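Local coordinates for protein phosphotransferase system, mannose/fructose/N-acetylgalactosamine-specific component IIB (Thermoanaerobacter tengcongensis, PDB 3LFJ) that probably passes a phosphoryl group to sugar as the IIB component of a mannose-type (sorbose-subfamily) phosphotransferase system during sugar uptake, at residues Phe63-Tyr68 with Val78-Val83; Lys88-Lys93 with Gly117-Thr122; Gly126-Ala129 with Gln133-Gly136; Thr150-Lys155 with Ile173-Val178. One frame throughout, in Å; residues are numbered along the deposited sequence. Where two conformers were deposited one is given.

Interaction 1: Phe63-Tyr68 with Val78-Val83; sequences FMKNIY and VKVFGV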
loop_
_atom_site.group_PDB
_atom_site.type_symbol
_atom_site.label_atom_id
_atom_site.label_comp_id
_atom_site.label_asym_id
_atom_site.label_seq_id
_atom_site.Cartn_x
_atom_site.Cartn_y
_atom_site.Cartn_z
ATOM N N PHE A 63 1.122 -19.304 7.714
ATOM C CA PHE A 63 0.128 -19.823 6.792
ATOM C C PHE A 63 -0.162 -18.807 5.700
ATOM O O PHE A 63 -0.148 -19.133 4.503
ATOM C CB PHE A 63 -1.155 -20.191 7.539
ATOM C CG PHE A 63 -2.200 -20.827 6.666
ATOM C CD1 PHE A 63 -2.227 -22.196 6.481
ATOM C CD2 PHE A 63 -3.158 -20.043 6.027
ATOM C CE1 PHE A 63 -3.190 -22.784 5.680
ATOM C CE2 PHE A 63 -4.108 -20.624 5.222
ATOM C CZ PHE A 63 -4.125 -21.999 5.047
ATOM N N MET A 64 -0.437 -17.566 6.098
ATOM C CA MET A 64 -0.783 -16.566 5.096
ATOM C C MET A 64 0.439 -16.095 4.308
ATOM O O MET A 64 0.316 -15.719 3.144
ATOM C CB MET A 64 -1.547 -15.382 5.713
ATOM C CG MET A 64 -3.007 -15.718 6.019
ATOM S SD MET A 64 -3.933 -16.560 4.735
ATOM C CE MET A 64 -4.051 -15.276 3.489
ATOM N N LYS A 65 1.621 -16.115 4.921
ATOM C CA LYS A 65 2.816 -15.802 4.150
ATOM C C LYS A 65 2.959 -16.778 2.990
ATOM O O LYS A 65 3.266 -16.363 1.878
ATOM C CB LYS A 65 4.068 -15.790 5.013
ATOM C CG LYS A 65 4.149 -14.555 5.891
ATOM C CD LYS A 65 5.539 -14.380 6.478
ATOM C CE LYS A 65 5.754 -15.272 7.665
ATOM N NZ LYS A 65 7.102 -14.978 8.249
ATOM N N ASN A 66 2.700 -18.058 3.250
ATOM C CA ASN A 66 2.759 -19.045 2.173
ATOM C C ASN A 66 1.674 -18.798 1.130
ATOM O O ASN A 66 1.948 -18.843 -0.074
ATOM C CB ASN A 66 2.651 -20.464 2.716
ATOM C CG ASN A 66 2.707 -21.502 1.609
ATOM O OD1 ASN A 66 3.686 -21.566 0.854
ATOM N ND2 ASN A 66 1.668 -22.311 1.506
ATOM N N ILE A 67 0.441 -18.541 1.582
ATOM C CA ILE A 67 -0.655 -18.251 0.642
ATOM C C ILE A 67 -0.292 -17.088 -0.291
ATOM O O ILE A 67 -0.437 -17.180 -1.513
ATOM C CB ILE A 67 -1.977 -17.928 1.383
ATOM C CG1 ILE A 67 -2.499 -19.151 2.147
ATOM C CG2 ILE A 67 -3.038 -17.382 0.406
ATOM C CD1 ILE A 67 -2.804 -20.340 1.273
ATOM N N TYR A 68 0.178 -15.980 0.272
ATOM C CA TYR A 68 0.464 -14.814 -0.554
ATOM C C TYR A 68 1.674 -15.036 -1.465
ATOM O O TYR A 68 1.704 -14.527 -2.594
ATOM C CB TYR A 68 0.641 -13.569 0.321
ATOM C CG TYR A 68 -0.633 -13.093 0.982
ATOM C CD1 TYR A 68 -1.820 -12.983 0.273
ATOM C CD2 TYR A 68 -0.644 -12.733 2.342
ATOM C CE1 TYR A 68 -2.987 -12.541 0.881
ATOM C CE2 TYR A 68 -1.804 -12.288 2.957
ATOM C CZ TYR A 68 -2.972 -12.198 2.235
ATOM O OH TYR A 68 -4.114 -11.757 2.863
ATOM N N VAL A 78 8.260 -12.008 -3.431
ATOM C CA VAL A 78 7.471 -11.427 -2.347
ATOM C C VAL A 78 8.247 -11.550 -1.051
ATOM O O VAL A 78 8.723 -12.627 -0.708
ATOM C CB VAL A 78 6.147 -12.181 -2.172
ATOM C CG1 VAL A 78 5.380 -11.647 -0.950
ATOM C CG2 VAL A 78 5.307 -12.066 -3.429
ATOM N N LYS A 79 8.355 -10.447 -0.316
ATOM C CA LYS A 79 8.978 -10.454 0.998
ATOM C C LYS A 79 8.022 -9.796 1.974
ATOM O O LYS A 79 7.317 -8.861 1.606
ATOM C CB LYS A 79 10.288 -9.677 0.976
ATOM C CG LYS A 79 11.336 -10.292 0.052
ATOM C CD LYS A 79 11.622 -11.730 0.452
ATOM N N VAL A 80 8.021 -10.273 3.214
ATOM C CA VAL A 80 7.129 -9.744 4.231
ATOM C C VAL A 80 7.947 -9.230 5.400
ATOM O O VAL A 80 8.869 -9.904 5.872
ATOM C CB VAL A 80 6.148 -10.821 4.728
ATOM C CG1 VAL A 80 5.247 -10.264 5.840
ATOM C CG2 VAL A 80 5.310 -11.357 3.563
ATOM N N PHE A 81 7.630 -8.016 5.845
ATOM C CA PHE A 81 8.299 -7.408 6.991
ATOM C C PHE A 81 7.279 -6.847 7.950
ATOM O O PHE A 81 6.254 -6.297 7.521
ATOM C CB PHE A 81 9.177 -6.227 6.570
ATOM C CG PHE A 81 10.396 -6.606 5.760
ATOM C CD1 PHE A 81 11.631 -6.709 6.373
ATOM C CD2 PHE A 81 10.312 -6.807 4.394
ATOM C CE1 PHE A 81 12.766 -7.036 5.640
ATOM C CE2 PHE A 81 11.439 -7.140 3.652
ATOM C CZ PHE A 81 12.664 -7.247 4.279
ATOM N N GLY A 82 7.582 -6.922 9.247
ATOM C CA GLY A 82 6.887 -6.075 10.199
ATOM C C GLY A 82 7.323 -4.626 10.026
ATOM O O GLY A 82 8.297 -4.341 9.322
ATOM N N VAL A 83 6.619 -3.707 10.681
ATOM C CA VAL A 83 6.934 -2.277 10.552
ATOM C C VAL A 83 8.363 -1.938 10.978
ATOM O O VAL A 83 9.115 -1.300 10.225
ATOM C CB VAL A 83 5.927 -1.429 11.352
ATOM C CG1 VAL A 83 6.387 0.027 11.488
ATOM C CG2 VAL A 83 4.557 -1.513 10.713
#

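Interaction 2: Lys88-Lys93 with Gly117-Thr122; sequences KEWSQK and GLPITT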
loop_
_atom_site.group_PDB
_atom_site.type_symbol
_atom_site.label_atom_id
_atom_site.label_comp_id
_atom_site.label_asym_id
_atom_site.label_seq_id
_atom_site.Cartn_x
_atom_site.Cartn_y
_atom_site.Cartn_z
ATOM N N LYS A 88 14.049 -0.736 9.527
ATOM C CA LYS A 88 15.458 -1.076 9.717
ATOM C C LYS A 88 16.120 -1.448 8.387
ATOM O O LYS A 88 17.238 -1.008 8.100
ATOM C CB LYS A 88 15.616 -2.200 10.735
ATOM C CG LYS A 88 17.062 -2.654 10.932
ATOM C CD LYS A 88 17.128 -3.866 11.856
ATOM N N GLU A 89 15.420 -2.230 7.568
ATOM C CA GLU A 89 15.971 -2.688 6.294
ATOM C C GLU A 89 16.158 -1.519 5.336
ATOM O O GLU A 89 17.211 -1.374 4.691
ATOM C CB GLU A 89 15.051 -3.750 5.681
ATOM C CG GLU A 89 15.561 -4.380 4.390
ATOM C CD GLU A 89 16.684 -5.371 4.615
ATOM O OE1 GLU A 89 16.998 -5.668 5.784
ATOM O OE2 GLU A 89 17.261 -5.855 3.617
ATOM N N TRP A 90 15.144 -0.670 5.248
ATOM C CA TRP A 90 15.199 0.450 4.330
ATOM C C TRP A 90 16.333 1.392 4.741
ATOM O O TRP A 90 16.969 2.012 3.894
ATOM C CB TRP A 90 13.851 1.189 4.260
ATOM C CG TRP A 90 13.980 2.514 3.606
ATOM C CD1 TRP A 90 13.989 2.771 2.265
ATOM C CD2 TRP A 90 14.161 3.775 4.260
ATOM N NE1 TRP A 90 14.159 4.118 2.048
ATOM C CE2 TRP A 90 14.266 4.753 3.256
ATOM C CE3 TRP A 90 14.240 4.168 5.597
ATOM C CZ2 TRP A 90 14.450 6.100 3.544
ATOM C CZ3 TRP A 90 14.421 5.511 5.883
ATOM C CH2 TRP A 90 14.521 6.460 4.862
ATOM N N SER A 91 16.594 1.477 6.038
ATOM C CA SER A 91 17.591 2.419 6.544
ATOM C C SER A 91 19.016 2.034 6.147
ATOM O O SER A 91 19.909 2.879 6.148
ATOM C CB SER A 91 17.496 2.539 8.067
ATOM O OG SER A 91 18.123 1.440 8.698
ATOM N N GLN A 92 19.230 0.768 5.812
ATOM C CA GLN A 92 20.575 0.295 5.483
ATOM C C GLN A 92 21.057 0.879 4.163
ATOM O O GLN A 92 20.276 1.055 3.236
ATOM C CB GLN A 92 20.600 -1.226 5.397
ATOM C CG GLN A 92 19.846 -1.951 6.498
ATOM C CD GLN A 92 20.642 -2.093 7.781
ATOM O OE1 GLN A 92 20.488 -3.075 8.512
ATOM N NE2 GLN A 92 21.498 -1.116 8.062
ATOM N N LYS A 93 22.321 1.137 3.981
ATOM C CA LYS A 93 22.889 1.704 2.764
ATOM C C LYS A 93 23.500 0.617 1.884
ATOM O O LYS A 93 24.024 -0.382 2.386
ATOM C CB LYS A 93 23.945 2.756 3.106
ATOM N N GLY A 117 9.725 7.541 8.840
ATOM C CA GLY A 117 10.669 8.140 7.911
ATOM C C GLY A 117 10.782 7.495 6.542
ATOM O O GLY A 117 11.587 7.911 5.708
ATOM N N LEU A 118 9.983 6.465 6.299
ATOM C CA LEU A 118 10.030 5.811 5.007
ATOM C C LEU A 118 9.305 6.681 3.974
ATOM O O LEU A 118 8.141 7.031 4.140
ATOM C CB LEU A 118 9.468 4.384 5.098
ATOM C CG LEU A 118 9.994 3.454 4.005
ATOM C CD1 LEU A 118 10.070 2.001 4.450
ATOM C CD2 LEU A 118 9.105 3.599 2.791
ATOM N N PRO A 119 10.027 7.058 2.909
ATOM C CA PRO A 119 9.472 8.025 1.962
ATOM C C PRO A 119 8.583 7.336 0.962
ATOM O O PRO A 119 9.025 6.499 0.182
ATOM C CB PRO A 119 10.711 8.600 1.280
ATOM C CG PRO A 119 11.702 7.504 1.312
ATOM C CD PRO A 119 11.396 6.653 2.539
ATOM N N ILE A 120 7.309 7.665 1.038
ATOM C CA ILE A 120 6.350 7.211 0.055
ATOM C C ILE A 120 5.830 8.430 -0.697
ATOM O O ILE A 120 5.386 9.397 -0.079
ATOM C CB ILE A 120 5.205 6.468 0.736
ATOM C CG1 ILE A 120 5.748 5.193 1.386
ATOM C CG2 ILE A 120 4.113 6.137 -0.275
ATOM C CD1 ILE A 120 4.679 4.375 2.094
ATOM N N THR A 121 5.907 8.367 -2.021
ATOM C CA THR A 121 5.565 9.522 -2.859
ATOM C C THR A 121 4.162 9.410 -3.456
ATOM O O THR A 121 3.498 10.424 -3.683
ATOM C CB THR A 121 6.597 9.754 -3.984
ATOM O OG1 THR A 121 6.821 8.550 -4.739
ATOM C CG2 THR A 121 7.916 10.248 -3.411
ATOM N N THR A 122 3.731 8.178 -3.721
ATOM C CA THR A 122 2.416 7.908 -4.288
ATOM C C THR A 122 1.796 6.776 -3.489
ATOM O O THR A 122 2.445 5.754 -3.245
ATOM C CB THR A 122 2.511 7.455 -5.750
ATOM O OG1 THR A 122 3.063 8.512 -6.540
ATOM C CG2 THR A 122 1.133 7.090 -6.306
#

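Interaction 3: Gly126-Ala129 with Gln133-Gly136; sequences GGVA and QRKG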
loop_
_atom_site.group_PDB
_atom_site.type_symbol
_atom_site.label_atom_id
_atom_site.label_comp_id
_atom_site.label_asym_id
_atom_site.label_seq_id
_atom_site.Cartn_x
_atom_site.Cartn_y
_atom_site.Cartn_z
ATOM N N GLY A 126 -6.295 0.690 -2.823
ATOM C CA GLY A 126 -6.797 -0.364 -3.683
ATOM C C GLY A 126 -7.965 -1.177 -3.155
ATOM O O GLY A 126 -8.822 -1.615 -3.928
ATOM N N GLY A 127 -7.989 -1.399 -1.844
ATOM C CA GLY A 127 -9.023 -2.238 -1.250
ATOM C C GLY A 127 -9.194 -1.944 0.221
ATOM O O GLY A 127 -8.247 -2.043 0.997
ATOM N N VAL A 128 -10.398 -1.513 0.594
ATOM C CA VAL A 128 -10.732 -1.288 1.990
ATOM C C VAL A 128 -12.187 -1.725 2.141
ATOM O O VAL A 128 -13.077 -1.130 1.537
ATOM C CB VAL A 128 -10.579 0.187 2.421
ATOM C CG1 VAL A 128 -10.827 0.289 3.927
ATOM C CG2 VAL A 128 -9.184 0.755 2.096
ATOM N N ALA A 129 -12.419 -2.794 2.898
ATOM C CA ALA A 129 -13.757 -3.385 2.953
ATOM C C ALA A 129 -14.733 -2.485 3.708
ATOM O O ALA A 129 -14.366 -1.745 4.617
ATOM C CB ALA A 129 -13.699 -4.761 3.589
ATOM N N GLN A 133 -18.812 1.625 10.081
ATOM C CA GLN A 133 -18.143 2.893 10.361
ATOM C C GLN A 133 -17.575 3.571 9.110
ATOM O O GLN A 133 -17.104 4.706 9.163
ATOM C CB GLN A 133 -17.018 2.670 11.369
ATOM C CG GLN A 133 -17.481 2.236 12.769
ATOM C CD GLN A 133 -18.000 0.799 12.832
ATOM O OE1 GLN A 133 -17.601 -0.063 12.045
ATOM N NE2 GLN A 133 -18.891 0.537 13.784
ATOM N N ARG A 134 -17.632 2.875 7.979
ATOM C CA ARG A 134 -17.093 3.406 6.739
ATOM C C ARG A 134 -18.192 3.780 5.772
ATOM O O ARG A 134 -19.263 3.181 5.769
ATOM C CB ARG A 134 -16.174 2.372 6.083
ATOM C CG ARG A 134 -14.920 2.068 6.888
ATOM C CD ARG A 134 -14.090 0.954 6.250
ATOM N NE ARG A 134 -12.750 0.952 6.823
ATOM C CZ ARG A 134 -12.001 -0.137 6.980
ATOM N NH1 ARG A 134 -12.457 -1.335 6.608
ATOM N NH2 ARG A 134 -10.794 -0.036 7.525
ATOM N N LYS A 135 -17.910 4.779 4.954
ATOM C CA LYS A 135 -18.803 5.194 3.883
ATOM C C LYS A 135 -18.356 4.512 2.603
ATOM O O LYS A 135 -17.166 4.510 2.289
ATOM C CB LYS A 135 -18.750 6.711 3.713
ATOM C CG LYS A 135 -19.516 7.226 2.510
ATOM C CD LYS A 135 -19.478 8.742 2.432
ATOM C CE LYS A 135 -20.380 9.378 3.481
ATOM N NZ LYS A 135 -19.819 9.281 4.856
ATOM N N GLY A 136 -19.304 3.946 1.864
ATOM C CA GLY A 136 -19.018 3.318 0.585
ATOM C C GLY A 136 -18.593 4.340 -0.451
ATOM O O GLY A 136 -19.216 5.393 -0.579
#

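Interaction 4: Thr150-Lys155 with Ile173-Val178; sequences TLLELK and IHLTTV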
loop_
_atom_site.group_PDB
_atom_site.type_symbol
_atom_site.label_atom_id
_atom_site.label_comp_id
_atom_site.label_asym_id
_atom_site.label_seq_id
_atom_site.Cartn_x
_atom_site.Cartn_y
_atom_site.Cartn_z
ATOM N N THR A 150 -6.866 10.901 8.138
ATOM C CA THR A 150 -5.514 10.358 8.160
ATOM C C THR A 150 -4.851 10.472 6.790
ATOM O O THR A 150 -3.642 10.781 6.705
ATOM C CB THR A 150 -5.530 8.888 8.619
ATOM O OG1 THR A 150 -6.077 8.802 9.939
ATOM C CG2 THR A 150 -4.111 8.367 8.792
ATOM N N LEU A 151 -5.564 10.190 5.752
ATOM C CA LEU A 151 -4.981 10.291 4.423
ATOM C C LEU A 151 -4.606 11.739 4.102
ATOM O O LEU A 151 -3.534 12.002 3.559
ATOM C CB LEU A 151 -5.917 9.711 3.362
ATOM C CG LEU A 151 -6.077 8.184 3.431
ATOM C CD1 LEU A 151 -7.105 7.719 2.417
ATOM C CD2 LEU A 151 -4.748 7.497 3.196
ATOM N N LEU A 152 -5.479 12.660 4.490
ATOM C CA LEU A 152 -5.214 14.085 4.309
ATOM C C LEU A 152 -3.973 14.518 5.077
ATOM O O LEU A 152 -3.176 15.322 4.584
ATOM C CB LEU A 152 -6.424 14.904 4.747
ATOM C CG LEU A 152 -7.589 14.838 3.757
ATOM C CD1 LEU A 152 -8.835 15.502 4.310
ATOM C CD2 LEU A 152 -7.186 15.466 2.430
ATOM N N GLU A 153 -3.810 13.982 6.281
ATOM C CA GLU A 153 -2.647 14.296 7.098
ATOM C C GLU A 153 -1.355 13.777 6.461
ATOM O O GLU A 153 -0.321 14.452 6.497
ATOM C CB GLU A 153 -2.839 13.757 8.517
ATOM C CG GLU A 153 -1.646 13.915 9.424
ATOM C CD GLU A 153 -1.904 13.353 10.812
ATOM O OE1 GLU A 153 -2.519 12.268 10.918
ATOM O OE2 GLU A 153 -1.482 13.997 11.796
ATOM N N LEU A 154 -1.399 12.587 5.865
ATOM C CA LEU A 154 -0.230 12.087 5.153
ATOM C C LEU A 154 0.126 12.989 3.963
ATOM O O LEU A 154 1.300 13.276 3.724
ATOM C CB LEU A 154 -0.451 10.650 4.683
ATOM C CG LEU A 154 -0.587 9.573 5.756
ATOM C CD1 LEU A 154 -0.711 8.235 5.051
ATOM C CD2 LEU A 154 0.590 9.558 6.706
ATOM N N LYS A 155 -0.891 13.423 3.218
ATOM C CA LYS A 155 -0.691 14.346 2.101
ATOM C C LYS A 155 -0.061 15.659 2.581
ATOM O O LYS A 155 0.906 16.143 1.998
ATOM C CB LYS A 155 -2.024 14.620 1.397
ATOM C CG LYS A 155 -1.955 15.704 0.310
ATOM N N ILE A 173 -9.733 7.842 -8.614
ATOM C CA ILE A 173 -10.355 8.962 -7.902
ATOM C C ILE A 173 -9.357 9.592 -6.931
ATOM O O ILE A 173 -8.943 8.953 -5.964
ATOM C CB ILE A 173 -11.590 8.503 -7.103
ATOM C CG1 ILE A 173 -12.595 7.801 -8.019
ATOM C CG2 ILE A 173 -12.238 9.701 -6.398
ATOM C CD1 ILE A 173 -13.774 7.168 -7.281
ATOM N N HIS A 174 -8.952 10.835 -7.171
ATOM C CA HIS A 174 -8.015 11.480 -6.254
ATOM C C HIS A 174 -8.635 11.768 -4.893
ATOM O O HIS A 174 -9.851 11.897 -4.766
ATOM C CB HIS A 174 -7.428 12.756 -6.860
ATOM C CG HIS A 174 -6.824 12.539 -8.210
ATOM N ND1 HIS A 174 -5.475 12.326 -8.396
ATOM C CD2 HIS A 174 -7.392 12.454 -9.436
ATOM C CE1 HIS A 174 -5.236 12.138 -9.681
ATOM N NE2 HIS A 174 -6.382 12.214 -10.335
ATOM N N LEU A 175 -7.784 11.838 -3.873
ATOM C CA LEU A 175 -8.225 12.090 -2.513
ATOM C C LEU A 175 -9.091 13.353 -2.424
ATOM O O LEU A 175 -10.117 13.359 -1.747
ATOM C CB LEU A 175 -7.018 12.206 -1.577
ATOM C CG LEU A 175 -7.310 12.470 -0.100
ATOM C CD1 LEU A 175 -8.265 11.422 0.473
ATOM C CD2 LEU A 175 -5.997 12.549 0.700
ATOM N N THR A 176 -8.677 14.418 -3.101
ATOM C CA THR A 176 -9.428 15.671 -3.019
ATOM C C THR A 176 -10.864 15.496 -3.511
ATOM O O THR A 176 -11.799 16.080 -2.952
ATOM C CB THR A 176 -8.741 16.787 -3.815
ATOM O OG1 THR A 176 -8.537 16.351 -5.164
ATOM C CG2 THR A 176 -7.403 17.119 -3.194
ATOM N N THR A 177 -11.034 14.671 -4.543
ATOM C CA THR A 177 -12.355 14.376 -5.098
ATOM C C THR A 177 -13.182 13.549 -4.128
ATOM O O THR A 177 -14.401 13.718 -4.028
ATOM C CB THR A 177 -12.240 13.619 -6.431
ATOM O OG1 THR A 177 -11.504 14.411 -7.366
ATOM C CG2 THR A 177 -13.617 13.308 -6.999
ATOM N N VAL A 178 -12.514 12.644 -3.416
ATOM C CA VAL A 178 -13.177 11.837 -2.405
ATOM C C VAL A 178 -13.792 12.727 -1.332
ATOM O O VAL A 178 -14.947 12.537 -0.928
ATOM C CB VAL A 178 -12.180 10.840 -1.742
ATOM C CG1 VAL A 178 -12.789 10.207 -0.492
ATOM C CG2 VAL A 178 -11.770 9.768 -2.739
#

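Interaction 1: Phe63-Tyr68 with Val78-Val83
K65 and V80 carry this contact, and their side chains meet at a slant. The lysine lays the middle of its chain against the valine instead of pointing its charged end at it. CG of K65 faces one branch of V80, with K65 CG 4.1 Å from V80 CG2. The next carbon reaches the branch point: K65 CD lies 4.0 Å from V80 CB. CD also approaches the other branch, V80 CG1. The chain bends about the CG-CD bond (chi3 -80°), and CE and NZ then turn off toward A59. NZ makes a hydrogen bond with the A59 carbonyl, and a long, weak ion pair links it to E62. The methylenes are thus used for apolar packing while the charge is satisfied elsewhere.

Y68 starts toward the strand, but its ring leads away. Its backbone makes the approach, with Y68 O 4.4 Å from V78 CG2. V78 and V80 alternate with K79 and F81 along the strand, so both valines face helix 62-70. All the touching residues are only partly exposed, and the contact lies near the protein surface.

L58 of helix 56-60 also packs on K65, Y68 and V80, so it fills the angle between helix and strand. Strand 78-81 is the outermost strand at its end of the mixed sheet. Backbone hydrogen bonds from K79 and F81 join it to the neighbouring strand 50-54 and to D55.

Interaction 2: Lys88-Lys93 with Gly117-Thr122
W90 makes an apolar contact with L118 and P119, at the place where the end of helix 83-91 meets the loop between helix 107-115 and strand 122-127. L118 CG lies over the face of the five-membered ring of W90, 4.2 Å from its centroid and 15° off the ring normal, a CH-pi contact. L118 CD1 turns back to the stem of the tryptophan, 3.9 Å from W90 CB. Both contacts hold for one of two modelled L118 conformers and are less certain. P119 approaches the benzo part obliquely, from the same side of the ring plane as L118. Its CD is only 3.3 Å from W90 CZ2, so the packing is tight here. G117 O is also close, 3.4 Å from W90 CH2.

G117 ends the preceding helix in a Schellman motif. Its phi is positive (104°), a backbone shape that glycine adopts easily. The turn brings L118 and P119 up to the indole.

H20 stacks on the W90 ring, and W22 of strand 22-30 packs on W90 as well. L118 is buried and reaches I24 of strand 22-30 and L102 of strand 98-104. The contact therefore joins two helix ends over these two strands.

Interaction 3: Gly126-Ala129 with Gln133-Gly136
R134 meets V128 and A129 with its guanidinium group. V128 CG1 sits over the centre of one guanidinium face, 3.3 Å from R134 CZ. The valine and arginine side chains cross at about a right angle. The methyl covers CZ and all three nitrogens. A129 takes a different part of the same group. R134 NH1 gives a hydrogen bond to A129 O, 2.8 Å long, with an N-H...O angle of 146°. The donor lies in the carbonyl plane of A129, while the oxygen is tilted 21° out of the guanidinium plane. The bond is of ordinary length but bent. R134 CD also comes near this oxygen, 3.2 Å from A129 O.

The arginine chain runs extended from CG to NE, and this carries the flat group across to the turn after strand 122-127. V128 CG1 stands anti to its own backbone N (chi1 -175°), which aims that methyl at the guanidinium.

The two segments flank a short connection that leaves the end of a central strand of the mixed sheet. They lead from it into the small antiparallel pair of strands 135-136 and 142-143. The contact thus ties the start of this hairpin back to the end of strand 122-127.

A second shell holds both partners. R134 NH2 forms a salt bridge with E147 of helix 145-158, so the guanidinium is gripped by a carboxylate as well as by the carbonyl. Backbone bonds to S140 and S142 hold the backbone of V128. The A129 N-H is bonded to D31 OD2, and the carbonyl of R134 accepts from K130 NZ.

Interaction 4: Thr150-Lys155 with Ile173-Val178
L175 inserts its side chain between L151 and L152 of helix 145-158. From CB the chain runs to CG anti to the backbone N (chi1 180°), which sends the branched end out from the start of helix 175-182 toward the other helix. CG itself meets the second leucine, 3.9 Å from L152 CD2. Of the two methyls, L175 CD1 touches L151 alone, 4.1 Å from L151 CB. L175 CD2 reaches both leucines and does most of the touching. It meets L152 CD2 at 3.6 Å, methyl against methyl. It also lies 3.9 Å from L151 CB, and its nearest backbone atom is L151 C at 3.8 Å. This methyl therefore rests against the helix backbone as well as against side chains.

L152 starts off to one side, yet its CD2 swings round to L175, and the two leucine side chains meet at an angle. L151 points at the other segment and offers its CB; its side chain also packs on L123 and I125 of strand 122-127 and on I107 of helix 107-115.

L175 follows the N-cap residue H174, so it sits in the first turn of its helix. It packs on V162 of strand 161-164, and a backbone bond also joins L175 to V162. L151 and L175 are buried, and all the cross-contacts are apolar. Helices 145-158 and 175-182 thus pack together beside the end of a mixed, mainly parallel seven-stranded sheet, as in an open alpha/beta fold, with strand 173-174 its antiparallel outermost strand.

From the N terminus the four contacts open and close in series; none nests in or crosses another. Interaction 1 closes the loop from helix 62-70 to the outermost strand 78-81. The chain passes straight into helix 83-91, and interactions 1 and 2 touch where F81 packs on E89. Interaction 2 spans strand 98-104 and helix 107-115. Its second segment runs into strand 122-127, whose end opens interaction 3, a short closure on the way to the small hairpin. Interaction 4 then links helix 145-158 to the C-terminal helix across strand 161-164. Interactions 1 and 4 lie on opposite sides of the chain's centre, with centres about 28 Å apart, and reach the same mixed sheet.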